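Side-chain contacts in ABC transporter, substrate binding protein (Polyamine) (PDB 4EUO), which binds gamma-aminobutyric acid (GABA) in the periplasm and probably delivers it to an ABC transporter for uptake: residues Asp58-Tyr63 and Trp137-Val142; Ser98-Phe103 and Gln289-Met294. All coordinates share one frame; numbering follows the deposited sequence.

How the contacts relate
Contacts 1 and 2 lie about 10 Å apart, centre to centre, and touch each other near the middle of the molecule. Their segments alternate along the chain: 58-63, 98-103, 137-142, then 289-294. Strands 56-60, 96-107 and 289-291 belong to the same mixed sheet, in which each pairs with strand 215-229, whereas 137-142 is a loop leading to helix 142-149. Asp58 of contact 1 and Ser98 of contact 2 probably share a hydrogen bond, while Pro140 packs on Phe103 and Asp62 on Met294. Both contacts supply residues to the GABA pocket, Glu60 from the first and Phe99 and Tyr101 from the second, so they form adjoining parts of its surroundings.

Contact 1 of 2, residues Asp58-Tyr63 and Trp137-Val142; sequences DVEGDY and WSAPGV
Asp62 and Pro140 make the tight part of this contact, approaching from opposite directions at the start of helix 61-67. The proline CD sits over the flat side of the carboxylate, 3.5 Å from Asp62 OD1 and nearly as close to Asp62 CG. With chi1 at 68°, the Asp62 carboxylate lies between its own backbone N and carbonyl carbon and is turned to the proline. Its charge is answered elsewhere, by a salt bridge from OD2 to Arg301. Trp297 of helix 294-299 packs against both Asp62 and Pro140. Beside this pair Glu60, the N-cap residue of helix 61-67, reaches towards the loop until its OE2 lies 4.0 Å from Ala139 CB. That touch, oxygen against methyl, is van der Waals packing; the carboxylate's hydrogen bonds go to two tyrosine hydroxyls, OE1 to Tyr40 and OE2 to Tyr135.

In the two-lobed fold of periplasmic binding proteins, strand 56-60 and the loop after strand 132-135 probably belong to different lobes, so the contact would bridge the cleft that closes on the ligand. Glu60 lines the pocket there, its side chain about 4 Å from the bound GABA at the nearest atoms. Past Pro140 the loop leads into helix 142-149.

Towards Ser138 the packing gives way to water. No direct hydrogen bond joins the segments; instead a water lies 2.8 Å from Asp62 OD2 and equally far from Ser138 O, linking carboxylate and backbone carbonyl. This loose side is formed by the partly exposed Ser138 and by the exposed Trp137 before it, whose indole leads away from segment 58-63.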
loop_
_atom_site.group_PDB
_atom_site.type_symbol
_atom_site.label_atom_id
_atom_site.label_comp_id
_atom_site.label_asym_id
_atom_site.label_seq_id
_atom_site.Cartn_x
_atom_site.Cartn_y
_atom_site.Cartn_z
ATOM N N ASP A 58 1.337 -6.053 8.385
ATOM C CA ASP A 58 0.678 -5.537 7.201
ATOM C C ASP A 58 1.788 -5.359 6.140
ATOM O O ASP A 58 2.755 -4.610 6.336
ATOM C CB ASP A 58 0.011 -4.210 7.555
ATOM C CG ASP A 58 -0.714 -3.568 6.402
ATOM O OD1 ASP A 58 -0.085 -3.390 5.341
ATOM O OD2 ASP A 58 -1.901 -3.270 6.555
ATOM N N VAL A 59 1.630 -6.091 5.028
ATOM C CA VAL A 59 2.635 -6.097 3.960
ATOM C C VAL A 59 1.985 -5.770 2.627
ATOM O O VAL A 59 0.771 -5.819 2.488
ATOM C CB VAL A 59 3.340 -7.488 3.868
ATOM C CG1 VAL A 59 4.081 -7.825 5.152
ATOM C CG2 VAL A 59 2.348 -8.590 3.499
ATOM N N GLU A 60 2.819 -5.535 1.598
ATOM C CA GLU A 60 2.287 -5.379 0.251
ATOM C C GLU A 60 1.843 -6.729 -0.290
ATOM O O GLU A 60 2.510 -7.754 -0.030
ATOM C CB GLU A 60 3.350 -4.732 -0.643
ATOM C CG GLU A 60 3.500 -3.248 -0.288
ATOM C CD GLU A 60 4.872 -2.651 -0.547
ATOM O OE1 GLU A 60 5.895 -3.347 -0.391
ATOM O OE2 GLU A 60 4.923 -1.435 -0.823
ATOM N N GLY A 61 0.761 -6.744 -1.079
ATOM C CA GLY A 61 0.220 -8.020 -1.548
ATOM C C GLY A 61 1.142 -8.836 -2.429
ATOM O O GLY A 61 1.063 -10.078 -2.420
ATOM N N ASP A 62 2.009 -8.190 -3.208
ATOM C CA ASP A 62 2.922 -8.961 -4.053
ATOM C C ASP A 62 3.974 -9.683 -3.203
ATOM O O ASP A 62 4.347 -10.819 -3.503
ATOM C CB ASP A 62 3.569 -8.068 -5.115
ATOM C CG ASP A 62 4.533 -7.057 -4.544
ATOM O OD1 ASP A 62 4.082 -6.183 -3.757
ATOM O OD2 ASP A 62 5.731 -7.162 -4.838
ATOM N N TYR A 63 4.436 -9.022 -2.133
ATOM C CA TYR A 63 5.329 -9.675 -1.192
ATOM C C TYR A 63 4.591 -10.853 -0.527
ATOM O O TYR A 63 5.115 -11.990 -0.506
ATOM C CB TYR A 63 5.813 -8.682 -0.128
ATOM C CG TYR A 63 6.533 -9.374 1.006
ATOM C CD1 TYR A 63 7.896 -9.646 0.927
ATOM C CD2 TYR A 63 5.843 -9.779 2.154
ATOM C CE1 TYR A 63 8.564 -10.287 1.976
ATOM C CE2 TYR A 63 6.501 -10.420 3.205
ATOM C CZ TYR A 63 7.852 -10.667 3.104
ATOM O OH TYR A 63 8.493 -11.289 4.154
ATOM N N TRP A 137 11.090 2.002 -3.092
ATOM C CA TRP A 137 11.307 0.560 -3.043
ATOM C C TRP A 137 10.675 -0.190 -4.175
ATOM O O TRP A 137 9.640 0.224 -4.711
ATOM C CB TRP A 137 10.834 0.004 -1.683
ATOM C CG TRP A 137 11.388 0.751 -0.502
ATOM C CD1 TRP A 137 10.685 1.477 0.414
ATOM C CD2 TRP A 137 12.770 0.889 -0.151
ATOM N NE1 TRP A 137 11.543 2.048 1.327
ATOM C CE2 TRP A 137 12.831 1.721 0.990
ATOM C CE3 TRP A 137 13.961 0.387 -0.689
ATOM C CZ2 TRP A 137 14.043 2.065 1.610
ATOM C CZ3 TRP A 137 15.171 0.743 -0.086
ATOM C CH2 TRP A 137 15.196 1.566 1.053
ATOM N N SER A 138 11.292 -1.307 -4.568
ATOM C CA SER A 138 10.756 -2.111 -5.651
ATOM C C SER A 138 9.392 -2.649 -5.294
ATOM O O SER A 138 9.249 -3.451 -4.369
ATOM C CB SER A 138 11.695 -3.268 -5.980
ATOM O OG SER A 138 11.210 -3.934 -7.138
ATOM N N ALA A 139 8.370 -2.200 -6.039
ATOM C CA ALA A 139 6.990 -2.619 -5.764
ATOM C C ALA A 139 6.130 -2.143 -6.908
ATOM O O ALA A 139 6.463 -1.131 -7.538
ATOM C CB ALA A 139 6.483 -1.951 -4.468
ATOM N N PRO A 140 4.992 -2.781 -7.157
ATOM C CA PRO A 140 4.075 -2.280 -8.171
ATOM C C PRO A 140 3.779 -0.799 -8.019
ATOM O O PRO A 140 3.608 -0.293 -6.899
ATOM C CB PRO A 140 2.787 -3.081 -7.923
ATOM C CG PRO A 140 3.270 -4.400 -7.353
ATOM C CD PRO A 140 4.479 -4.001 -6.514
ATOM N N GLY A 141 3.786 -0.093 -9.154
ATOM C CA GLY A 141 3.350 1.298 -9.183
ATOM C C GLY A 141 4.154 2.217 -10.079
ATOM O O GLY A 141 3.621 2.780 -11.044
ATOM N N VAL A 142 5.439 2.425 -9.750
ATOM C CA VAL A 142 6.240 3.414 -10.491
ATOM C C VAL A 142 6.490 2.952 -11.917
ATOM O O VAL A 142 6.354 3.750 -12.866
ATOM C CB VAL A 142 7.558 3.723 -9.778
ATOM C CG1 VAL A 142 8.374 4.669 -10.638
ATOM C CG2 VAL A 142 7.294 4.374 -8.436
HETATM O O HOH W 1 8.184 -5.883 -5.226
#

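Contact 2 of 2, residues Ser98-Phe103 and Gln289-Met294. With ABU (gamma-amino-butanoic acid), chain E.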
loop_
_atom_site.group_PDB
_atom_site.type_symbol
_atom_site.label_atom_id
_atom_site.label_comp_id
_atom_site.label_asym_id
_atom_site.label_seq_id
_atom_site.Cartn_x
_atom_site.Cartn_y
_atom_site.Cartn_z
ATOM N N SER A 98 -5.670 -6.729 3.691
ATOM C CA SER A 98 -5.708 -5.775 4.785
ATOM C C SER A 98 -6.529 -4.543 4.382
ATOM O O SER A 98 -7.375 -4.062 5.142
ATOM C CB SER A 98 -4.283 -5.356 5.150
ATOM O OG SER A 98 -4.345 -4.427 6.227
ATOM N N PHE A 99 -6.244 -3.999 3.185
ATOM C CA PHE A 99 -6.970 -2.869 2.635
ATOM C C PHE A 99 -6.607 -2.719 1.175
ATOM O O PHE A 99 -5.554 -3.239 0.750
ATOM C CB PHE A 99 -6.724 -1.541 3.379
ATOM C CG PHE A 99 -5.288 -1.058 3.385
ATOM C CD1 PHE A 99 -4.823 -0.186 2.401
ATOM C CD2 PHE A 99 -4.420 -1.448 4.383
ATOM C CE1 PHE A 99 -3.499 0.277 2.419
ATOM C CE2 PHE A 99 -3.101 -0.993 4.409
ATOM C CZ PHE A 99 -2.652 -0.131 3.426
ATOM N N TYR A 100 -7.459 -1.997 0.433
ATOM C CA TYR A 100 -7.295 -1.792 -0.994
ATOM C C TYR A 100 -6.985 -0.328 -1.201
ATOM O O TYR A 100 -7.624 0.542 -0.591
ATOM C CB TYR A 100 -8.584 -2.262 -1.675
ATOM C CG TYR A 100 -8.625 -2.196 -3.179
ATOM C CD1 TYR A 100 -8.162 -3.249 -3.952
ATOM C CD2 TYR A 100 -9.250 -1.137 -3.834
ATOM C CE1 TYR A 100 -8.301 -3.251 -5.339
ATOM C CE2 TYR A 100 -9.372 -1.115 -5.229
ATOM C CZ TYR A 100 -8.924 -2.191 -5.964
ATOM O OH TYR A 100 -9.105 -2.219 -7.331
ATOM N N TYR A 101 -5.984 -0.017 -2.034
ATOM C CA TYR A 101 -5.549 1.367 -2.160
ATOM C C TYR A 101 -5.176 1.699 -3.579
ATOM O O TYR A 101 -5.074 0.808 -4.423
ATOM C CB TYR A 101 -4.335 1.620 -1.230
ATOM C CG TYR A 101 -3.062 0.892 -1.600
ATOM C CD1 TYR A 101 -2.114 1.482 -2.431
ATOM C CD2 TYR A 101 -2.789 -0.380 -1.095
ATOM C CE1 TYR A 101 -0.933 0.817 -2.760
ATOM C CE2 TYR A 101 -1.618 -1.057 -1.426
ATOM C CZ TYR A 101 -0.690 -0.448 -2.244
ATOM O OH TYR A 101 0.492 -1.067 -2.558
ATOM N N SER A 102 -4.863 2.984 -3.813
ATOM C CA SER A 102 -4.367 3.420 -5.095
ATOM C C SER A 102 -3.138 4.283 -4.941
ATOM O O SER A 102 -3.020 5.010 -3.948
ATOM C CB SER A 102 -5.389 4.321 -5.791
ATOM O OG SER A 102 -6.527 3.558 -6.140
ATOM N N PHE A 103 -2.269 4.241 -5.944
ATOM C CA PHE A 103 -1.289 5.284 -6.150
ATOM C C PHE A 103 -2.013 6.362 -6.970
ATOM O O PHE A 103 -2.623 6.049 -8.001
ATOM C CB PHE A 103 -0.076 4.806 -6.929
ATOM C CG PHE A 103 0.780 3.898 -6.106
ATOM C CD1 PHE A 103 1.648 4.416 -5.151
ATOM C CD2 PHE A 103 0.717 2.530 -6.275
ATOM C CE1 PHE A 103 2.431 3.554 -4.367
ATOM C CE2 PHE A 103 1.492 1.683 -5.492
ATOM C CZ PHE A 103 2.371 2.202 -4.562
ATOM N N GLN A 289 -9.075 4.103 -14.233
ATOM C CA GLN A 289 -8.315 3.383 -13.210
ATOM C C GLN A 289 -7.544 2.237 -13.856
ATOM O O GLN A 289 -8.014 1.600 -14.817
ATOM C CB GLN A 289 -9.303 2.834 -12.171
ATOM C CG GLN A 289 -8.653 2.147 -10.959
ATOM C CD GLN A 289 -9.664 1.853 -9.916
ATOM O OE1 GLN A 289 -10.532 0.990 -10.099
ATOM N NE2 GLN A 289 -9.582 2.515 -8.773
ATOM N N VAL A 290 -6.373 1.941 -13.285
ATOM C CA VAL A 290 -5.482 0.857 -13.739
ATOM C C VAL A 290 -5.298 -0.089 -12.557
ATOM O O VAL A 290 -5.097 0.371 -11.434
ATOM C CB VAL A 290 -4.143 1.487 -14.187
ATOM C CG1 VAL A 290 -3.117 0.416 -14.552
ATOM C CG2 VAL A 290 -4.354 2.436 -15.370
ATOM N N ASN A 291 -5.343 -1.396 -12.767
ATOM C CA ASN A 291 -5.183 -2.325 -11.677
ATOM C C ASN A 291 -3.816 -2.960 -11.748
ATOM O O ASN A 291 -3.537 -3.683 -12.699
ATOM C CB ASN A 291 -6.295 -3.384 -11.750
ATOM C CG ASN A 291 -7.668 -2.752 -11.775
ATOM O OD1 ASN A 291 -8.434 -2.921 -12.732
ATOM N ND2 ASN A 291 -8.005 -1.975 -10.762
ATOM N N ALA A 292 -2.936 -2.696 -10.780
ATOM C CA ALA A 292 -1.650 -3.360 -10.783
ATOM C C ALA A 292 -1.847 -4.841 -10.536
ATOM O O ALA A 292 -2.776 -5.261 -9.824
ATOM C CB ALA A 292 -0.710 -2.758 -9.738
ATOM N N ASP A 293 -0.967 -5.636 -11.133
ATOM C CA ASP A 293 -1.089 -7.096 -11.015
ATOM C C ASP A 293 -0.065 -7.596 -10.017
ATOM O O ASP A 293 1.127 -7.755 -10.322
ATOM C CB ASP A 293 -0.883 -7.748 -12.384
ATOM C CG ASP A 293 -1.156 -9.237 -12.389
ATOM O OD1 ASP A 293 -1.117 -9.856 -11.310
ATOM O OD2 ASP A 293 -1.474 -9.764 -13.477
ATOM N N MET A 294 -0.526 -7.787 -8.798
ATOM C CA MET A 294 0.381 -8.219 -7.735
ATOM C C MET A 294 0.812 -9.644 -7.868
ATOM O O MET A 294 1.882 -9.992 -7.371
ATOM C CB MET A 294 -0.231 -7.977 -6.364
ATOM C CG MET A 294 -0.529 -6.476 -6.100
ATOM S SD MET A 294 -1.014 -6.206 -4.401
ATOM C CE MET A 294 -2.510 -7.145 -4.271
HETATM N N ABU E . 1.512 -0.476 1.176
HETATM C CD ABU E . 0.555 0.626 1.339
HETATM C CB ABU E . 0.791 1.384 2.623
HETATM C CG ABU E . -0.224 2.468 2.752
HETATM C C ABU E . -0.036 3.406 3.925
HETATM O O ABU E . -0.669 4.576 3.885
HETATM O OXT ABU E . 0.807 3.171 4.901
HETATM O O HOH W 2 -11.151 -0.666 -8.143
#
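The side of the strand turned from the GABA pocket, on what is probably one of the lobe-connecting crossovers of this periplasmic binding protein fold, carries Tyr100 and Ser102, which meet Gln289 and Asn291 here. The crossover is strand 96-107. Its segment 98-103 runs at 116° to strand 289-291, with 8.9 Å between the axes at closest approach, and the two do not pair directly; strand 215-229 pairs with both.

The contact is therefore made by side-chain ends. Tyr100 has CG anti to its backbone N (chi1 -178°), which carries the phenol out from the strand to the amides of the second segment. Its hydroxyl oxygen is 3.6 Å from Asn291 ND2, too long for a hydrogen bond, and the ring and amide planes are inclined by 42°. Asn291 ND2 is instead bonded to Thr223 OG1. Towards Gln289 the link is through water: it lies 2.7 Å from Tyr100 OH and donates to Gln289 OE1 over 2.6 Å. The other end of that amide is also fixed, since Gln289 NE2 gives hydrogen bonds to Pro282 O and Asn221 OD1. Ser102 OG, bonded to Asn221 OD1 as well, thus shares a partner with Gln289, although its own gap to Gln289 NE2 is 4.2 Å.

As the strand alternates, Phe99 and Tyr101 go to the pocket side, where GABA is hydrogen-bonded by Tyr262, Thr12, Asp226 and Arg203. The two rings present themselves differently to its carbon chain. Phe99, stacked on Tyr262, offers its edge, with CZ 3.6 Å from the ligand CG. Tyr101 turns a face instead: the ligand CD lies above the ring, offset towards the rim, 3.9 Å from Tyr101 CE2.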